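Local coordinates for protein N-acyl-D-glutamate deacylase (Bordetella bronchiseptica, PDB 3GIP) that probably hydrolyses N-acyl-D-glutamate to D-glutamate and a carboxylic acid, as a zinc-containing member of the amidohydrolase superfamily, at residues A[271-285]-A[351-365]. Numbering follows the deposited sequence.
Sequences REQGVEVALDIYPYP and VKRIFQHPCCMVGSD. With FMT (formic acid), chain D.
The guanidinium of R271 has C359 SG and H357 CE1 over one face, NH1 lying 3.6 Å from that SG, while NE meets the edge of the H357 imidazole with the two planes 68° apart. P358 CD lies over one face of this imidazole, offset toward the rim, and D268 OD1 ties the pair together, salt-bridged to R271 NE and hydrogen-bonded to H357 NE2. H357 ND1 accepts the C359 N-H (N to ND1 2.9 Å) inside a type I turn from H357 to C360. At the edge of the Y282 ring sit G363 O and O2 of a formate, probably from the crystallisation liquor, which accepts a hydrogen bond from the tyrosine OH (2.6 Å). Between these ends, strands 277-281 and 360-362 run parallel in the amidohydrolase TIM barrel, joined by four backbone bonds, among them M361 N to L279 O (2.8 Å). Helix 348-356 packs against the face bearing L279, I281 and C360, its I354 CG2 touching L279 CD1 and, tightly, I281 CG2 (3.5 Å); chi1 of -164° swings C360 SG away from its own N, against CG1 and CG2 of I281. On the face of D280 and M361, a water donates to D280 OD1 and G363 O, and the backbone N of H248, a zinc ligand, is also hydrogen-bonded to OD1. D365, whose side chain comes within about 5 Å of the zinc ion, packs CB against Y282 CD2 (3.9 Å).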
loop_
_atom_site.group_PDB
_atom_site.type_symbol
_atom_site.label_atom_id
_atom_site.label_comp_id
_atom_site.label_asym_id
_atom_site.label_seq_id
_atom_site.Cartn_x
_atom_site.Cartn_y
_atom_site.Cartn_z
ATOM N N ARG A 271 16.544 11.874 8.218
ATOM C CA ARG A 271 17.257 11.282 7.091
ATOM C C ARG A 271 18.605 11.951 6.852
ATOM O O ARG A 271 19.510 11.344 6.282
ATOM C CB ARG A 271 16.381 11.292 5.821
ATOM C CG ARG A 271 16.044 12.642 5.208
ATOM C CD ARG A 271 14.791 12.499 4.333
ATOM N NE ARG A 271 14.539 13.658 3.475
ATOM C CZ ARG A 271 15.063 13.823 2.264
ATOM N NH1 ARG A 271 15.873 12.900 1.754
ATOM N NH2 ARG A 271 14.771 14.914 1.560
ATOM N N GLU A 272 18.742 13.196 7.300
ATOM C CA GLU A 272 20.006 13.916 7.167
ATOM C C GLU A 272 21.008 13.251 8.105
ATOM O O GLU A 272 22.207 13.205 7.824
ATOM C CB GLU A 272 19.830 15.385 7.566
ATOM C CG GLU A 272 19.162 16.248 6.509
ATOM C CD GLU A 272 18.682 17.579 7.058
ATOM O OE1 GLU A 272 19.188 18.015 8.115
ATOM O OE2 GLU A 272 17.803 18.198 6.425
ATOM N N GLN A 273 20.493 12.729 9.216
ATOM C CA GLN A 273 21.307 12.063 10.229
ATOM C C GLN A 273 21.676 10.629 9.857
ATOM O O GLN A 273 22.394 9.960 10.599
ATOM C CB GLN A 273 20.573 12.061 11.572
ATOM C CG GLN A 273 20.304 13.442 12.145
ATOM C CD GLN A 273 19.432 13.397 13.388
ATOM O OE1 GLN A 273 18.272 12.980 13.334
ATOM N NE2 GLN A 273 19.987 13.823 14.517
ATOM N N GLY A 274 21.177 10.152 8.720
ATOM C CA GLY A 274 21.503 8.803 8.293
ATOM C C GLY A 274 20.413 7.758 8.443
ATOM O O GLY A 274 20.587 6.620 8.010
ATOM N N VAL A 275 19.296 8.124 9.063
ATOM C CA VAL A 275 18.198 7.177 9.232
ATOM C C VAL A 275 17.467 7.086 7.903
ATOM O O VAL A 275 17.187 8.111 7.283
ATOM C CB VAL A 275 17.195 7.653 10.307
ATOM C CG1 VAL A 275 16.092 6.615 10.482
ATOM C CG2 VAL A 275 17.914 7.898 11.621
ATOM N N GLU A 276 17.176 5.872 7.448
ATOM C CA GLU A 276 16.457 5.722 6.191
ATOM C C GLU A 276 14.981 5.921 6.475
ATOM O O GLU A 276 14.347 5.083 7.110
ATOM C CB GLU A 276 16.681 4.336 5.576
ATOM C CG GLU A 276 18.077 4.125 5.014
ATOM C CD GLU A 276 18.164 2.908 4.109
ATOM O OE1 GLU A 276 19.273 2.610 3.620
ATOM O OE2 GLU A 276 17.124 2.250 3.881
ATOM N N VAL A 277 14.437 7.043 6.019
ATOM C CA VAL A 277 13.030 7.322 6.237
ATOM C C VAL A 277 12.341 7.677 4.930
ATOM O O VAL A 277 12.868 8.444 4.121
ATOM C CB VAL A 277 12.830 8.484 7.244
ATOM C CG1 VAL A 277 13.444 9.759 6.703
ATOM C CG2 VAL A 277 11.345 8.677 7.529
ATOM N N ALA A 278 11.174 7.087 4.718
ATOM C CA ALA A 278 10.388 7.357 3.525
ATOM C C ALA A 278 8.932 7.460 3.953
ATOM O O ALA A 278 8.612 7.323 5.133
ATOM C CB ALA A 278 10.570 6.241 2.498
ATOM N N LEU A 279 8.048 7.716 2.997
ATOM C CA LEU A 279 6.631 7.831 3.304
ATOM C C LEU A 279 5.826 7.555 2.049
ATOM O O LEU A 279 6.386 7.341 0.974
ATOM C CB LEU A 279 6.304 9.241 3.816
ATOM C CG LEU A 279 6.566 10.412 2.854
ATOM C CD1 LEU A 279 5.666 11.581 3.230
ATOM C CD2 LEU A 279 8.024 10.841 2.897
ATOM N N ASP A 280 4.507 7.540 2.191
ATOM C CA ASP A 280 3.649 7.328 1.041
ATOM C C ASP A 280 2.298 7.984 1.256
ATOM O O ASP A 280 1.908 8.284 2.390
ATOM C CB ASP A 280 3.496 5.822 0.730
ATOM C CG ASP A 280 3.018 5.004 1.923
ATOM O OD1 ASP A 280 1.828 5.093 2.290
ATOM O OD2 ASP A 280 3.846 4.259 2.496
ATOM N N ILE A 281 1.607 8.242 0.153
ATOM C CA ILE A 281 0.280 8.843 0.193
ATOM C C ILE A 281 -0.585 8.267 -0.917
ATOM O O ILE A 281 -0.090 7.604 -1.833
ATOM C CB ILE A 281 0.319 10.391 -0.046
ATOM C CG1 ILE A 281 0.920 10.715 -1.422
ATOM C CG2 ILE A 281 1.101 11.080 1.046
ATOM C CD1 ILE A 281 -0.089 10.769 -2.577
ATOM N N TYR A 282 -1.889 8.501 -0.802
ATOM C CA TYR A 282 -2.831 8.151 -1.853
ATOM C C TYR A 282 -3.316 9.558 -2.218
ATOM O O TYR A 282 -3.410 10.431 -1.354
ATOM C CB TYR A 282 -3.965 7.229 -1.365
ATOM C CG TYR A 282 -4.566 7.557 -0.024
ATOM C CD1 TYR A 282 -5.484 8.597 0.120
ATOM C CD2 TYR A 282 -4.229 6.813 1.105
ATOM C CE1 TYR A 282 -6.051 8.888 1.355
ATOM C CE2 TYR A 282 -4.786 7.093 2.343
ATOM C CZ TYR A 282 -5.697 8.133 2.463
ATOM O OH TYR A 282 -6.248 8.413 3.688
ATOM N N PRO A 283 -3.592 9.803 -3.505
ATOM C CA PRO A 283 -4.039 11.117 -3.985
ATOM C C PRO A 283 -5.487 11.528 -3.749
ATOM O O PRO A 283 -6.204 11.831 -4.699
ATOM C CB PRO A 283 -3.693 11.052 -5.465
ATOM C CG PRO A 283 -4.055 9.629 -5.793
ATOM C CD PRO A 283 -3.466 8.852 -4.623
ATOM N N TYR A 284 -5.904 11.558 -2.482
ATOM C CA TYR A 284 -7.269 11.936 -2.113
ATOM C C TYR A 284 -7.270 12.650 -0.765
ATOM O O TYR A 284 -6.455 12.343 0.108
ATOM C CB TYR A 284 -8.168 10.701 -2.002
ATOM C CG TYR A 284 -8.210 9.828 -3.232
ATOM C CD1 TYR A 284 -9.252 9.927 -4.158
ATOM C CD2 TYR A 284 -7.221 8.875 -3.457
ATOM C CE1 TYR A 284 -9.305 9.085 -5.273
ATOM C CE2 TYR A 284 -7.261 8.039 -4.565
ATOM C CZ TYR A 284 -8.302 8.143 -5.467
ATOM O OH TYR A 284 -8.350 7.290 -6.545
ATOM N N PRO A 285 -8.200 13.602 -0.573
ATOM C CA PRO A 285 -8.297 14.354 0.681
ATOM C C PRO A 285 -9.255 13.742 1.701
ATOM O O PRO A 285 -9.748 14.432 2.589
ATOM C CB PRO A 285 -8.762 15.721 0.210
ATOM C CG PRO A 285 -9.744 15.347 -0.848
ATOM C CD PRO A 285 -9.023 14.238 -1.620
ATOM N N VAL A 351 -2.000 17.368 0.552
ATOM C CA VAL A 351 -1.743 16.014 0.072
ATOM C C VAL A 351 -0.727 16.117 -1.057
ATOM O O VAL A 351 0.224 15.338 -1.137
ATOM C CB VAL A 351 -3.020 15.353 -0.488
ATOM C CG1 VAL A 351 -2.689 13.968 -1.023
ATOM C CG2 VAL A 351 -4.085 15.260 0.597
ATOM N N LYS A 352 -0.934 17.096 -1.932
ATOM C CA LYS A 352 -0.043 17.317 -3.057
ATOM C C LYS A 352 1.366 17.709 -2.614
ATOM O O LYS A 352 2.351 17.236 -3.188
ATOM C CB LYS A 352 -0.633 18.391 -3.982
ATOM C CG LYS A 352 -1.865 17.923 -4.748
ATOM C CD LYS A 352 -2.458 19.049 -5.590
ATOM C CE LYS A 352 -3.526 18.528 -6.533
ATOM N NZ LYS A 352 -4.177 19.638 -7.290
ATOM N N ARG A 353 1.473 18.567 -1.599
ATOM C CA ARG A 353 2.789 18.981 -1.115
ATOM C C ARG A 353 3.543 17.806 -0.503
ATOM O O ARG A 353 4.760 17.684 -0.659
ATOM C CB ARG A 353 2.671 20.090 -0.064
ATOM C CG ARG A 353 2.182 21.424 -0.592
ATOM C CD ARG A 353 2.543 22.545 0.381
ATOM N NE ARG A 353 1.916 22.388 1.693
ATOM C CZ ARG A 353 0.656 22.719 1.970
ATOM N NH1 ARG A 353 -0.119 23.232 1.025
ATOM N NH2 ARG A 353 0.168 22.540 3.192
ATOM N N ILE A 354 2.818 16.950 0.207
ATOM C CA ILE A 354 3.432 15.787 0.832
ATOM C C ILE A 354 3.954 14.857 -0.259
ATOM O O ILE A 354 5.064 14.334 -0.155
ATOM C CB ILE A 354 2.418 15.039 1.724
ATOM C CG1 ILE A 354 2.038 15.930 2.907
ATOM C CG2 ILE A 354 3.022 13.721 2.222
ATOM C CD1 ILE A 354 0.913 15.381 3.760
ATOM N N PHE A 355 3.165 14.670 -1.313
ATOM C CA PHE A 355 3.584 13.809 -2.410
ATOM C C PHE A 355 4.869 14.329 -3.049
ATOM O O PHE A 355 5.698 13.551 -3.515
ATOM C CB PHE A 355 2.494 13.707 -3.480
ATOM C CG PHE A 355 2.912 12.914 -4.686
ATOM C CD1 PHE A 355 3.354 11.600 -4.545
ATOM C CD2 PHE A 355 2.911 13.488 -5.954
ATOM C CE1 PHE A 355 3.792 10.871 -5.650
ATOM C CE2 PHE A 355 3.347 12.764 -7.065
ATOM C CZ PHE A 355 3.788 11.456 -6.910
ATOM N N GLN A 356 5.038 15.646 -3.071
ATOM C CA GLN A 356 6.232 16.229 -3.665
ATOM C C GLN A 356 7.504 15.940 -2.877
ATOM O O GLN A 356 8.605 16.089 -3.404
ATOM C CB GLN A 356 6.056 17.739 -3.833
ATOM C CG GLN A 356 5.084 18.099 -4.937
ATOM C CD GLN A 356 4.936 19.595 -5.113
ATOM O OE1 GLN A 356 4.578 20.306 -4.176
ATOM N NE2 GLN A 356 5.210 20.080 -6.320
ATOM N N HIS A 357 7.368 15.530 -1.620
ATOM C CA HIS A 357 8.556 15.236 -0.829
ATOM C C HIS A 357 9.369 14.171 -1.566
ATOM O O HIS A 357 8.814 13.191 -2.058
ATOM C CB HIS A 357 8.173 14.744 0.567
ATOM C CG HIS A 357 9.348 14.548 1.472
ATOM N ND1 HIS A 357 10.198 13.467 1.362
ATOM C CD2 HIS A 357 9.860 15.332 2.450
ATOM C CE1 HIS A 357 11.184 13.596 2.231
ATOM N NE2 HIS A 357 11.003 14.720 2.903
ATOM N N PRO A 358 10.698 14.353 -1.646
ATOM C CA PRO A 358 11.596 13.420 -2.334
ATOM C C PRO A 358 11.489 11.942 -1.967
ATOM O O PRO A 358 11.807 11.076 -2.786
ATOM C CB PRO A 358 12.984 13.984 -2.023
ATOM C CG PRO A 358 12.733 15.456 -1.909
ATOM C CD PRO A 358 11.458 15.490 -1.091
ATOM N N CYS A 359 11.048 11.642 -0.750
ATOM C CA CYS A 359 10.948 10.245 -0.337
ATOM C C CYS A 359 9.522 9.723 -0.295
ATOM O O CYS A 359 9.253 8.697 0.331
ATOM C CB CYS A 359 11.594 10.055 1.034
ATOM S SG CYS A 359 13.349 10.491 1.064
ATOM N N CYS A 360 8.606 10.413 -0.969
ATOM C CA CYS A 360 7.216 9.980 -0.956
ATOM C C CYS A 360 6.856 9.040 -2.097
ATOM O O CYS A 360 6.993 9.371 -3.273
ATOM C CB CYS A 360 6.267 11.187 -0.981
ATOM S SG CYS A 360 4.572 10.748 -0.519
ATOM N N MET A 361 6.386 7.856 -1.728
ATOM C CA MET A 361 5.965 6.847 -2.690
ATOM C C MET A 361 4.439 6.895 -2.759
ATOM O O MET A 361 3.806 7.698 -2.064
ATOM C CB MET A 361 6.416 5.467 -2.209
ATOM C CG MET A 361 7.900 5.389 -1.897
ATOM S SD MET A 361 8.368 3.862 -1.047
ATOM C CE MET A 361 7.824 4.226 0.606
ATOM N N VAL A 362 3.849 6.040 -3.588
ATOM C CA VAL A 362 2.397 5.986 -3.711
ATOM C C VAL A 362 1.881 4.680 -3.109
ATOM O O VAL A 362 2.372 3.593 -3.439
ATOM C CB VAL A 362 1.950 6.070 -5.191
ATOM C CG1 VAL A 362 0.424 6.037 -5.287
ATOM C CG2 VAL A 362 2.498 7.341 -5.821
ATOM N N GLY A 363 0.905 4.804 -2.214
ATOM C CA GLY A 363 0.293 3.647 -1.573
ATOM C C GLY A 363 -1.208 3.814 -1.717
ATOM O O GLY A 363 -1.758 4.804 -1.245
ATOM N N SER A 364 -1.879 2.856 -2.350
ATOM C CA SER A 364 -3.319 2.978 -2.578
ATOM C C SER A 364 -4.190 2.840 -1.337
ATOM O O SER A 364 -5.225 3.501 -1.227
ATOM C CB SER A 364 -3.785 1.956 -3.616
ATOM O OG SER A 364 -3.861 0.657 -3.050
ATOM N N ASP A 365 -3.775 1.977 -0.412
ATOM C CA ASP A 365 -4.526 1.732 0.816
ATOM C C ASP A 365 -5.954 1.298 0.480
ATOM O O ASP A 365 -6.908 1.628 1.189
ATOM C CB ASP A 365 -4.537 2.984 1.701
ATOM C CG ASP A 365 -4.871 2.674 3.149
ATOM O OD1 ASP A 365 -4.965 1.479 3.502
ATOM O OD2 ASP A 365 -5.032 3.622 3.945
HETATM C C FMT D . -6.351 5.959 5.973
HETATM O O1 FMT D . -7.290 5.674 5.271
HETATM O O2 FMT D . -5.462 6.864 5.555
HETATM O O HOH W 1 -0.664 5.916 1.247
#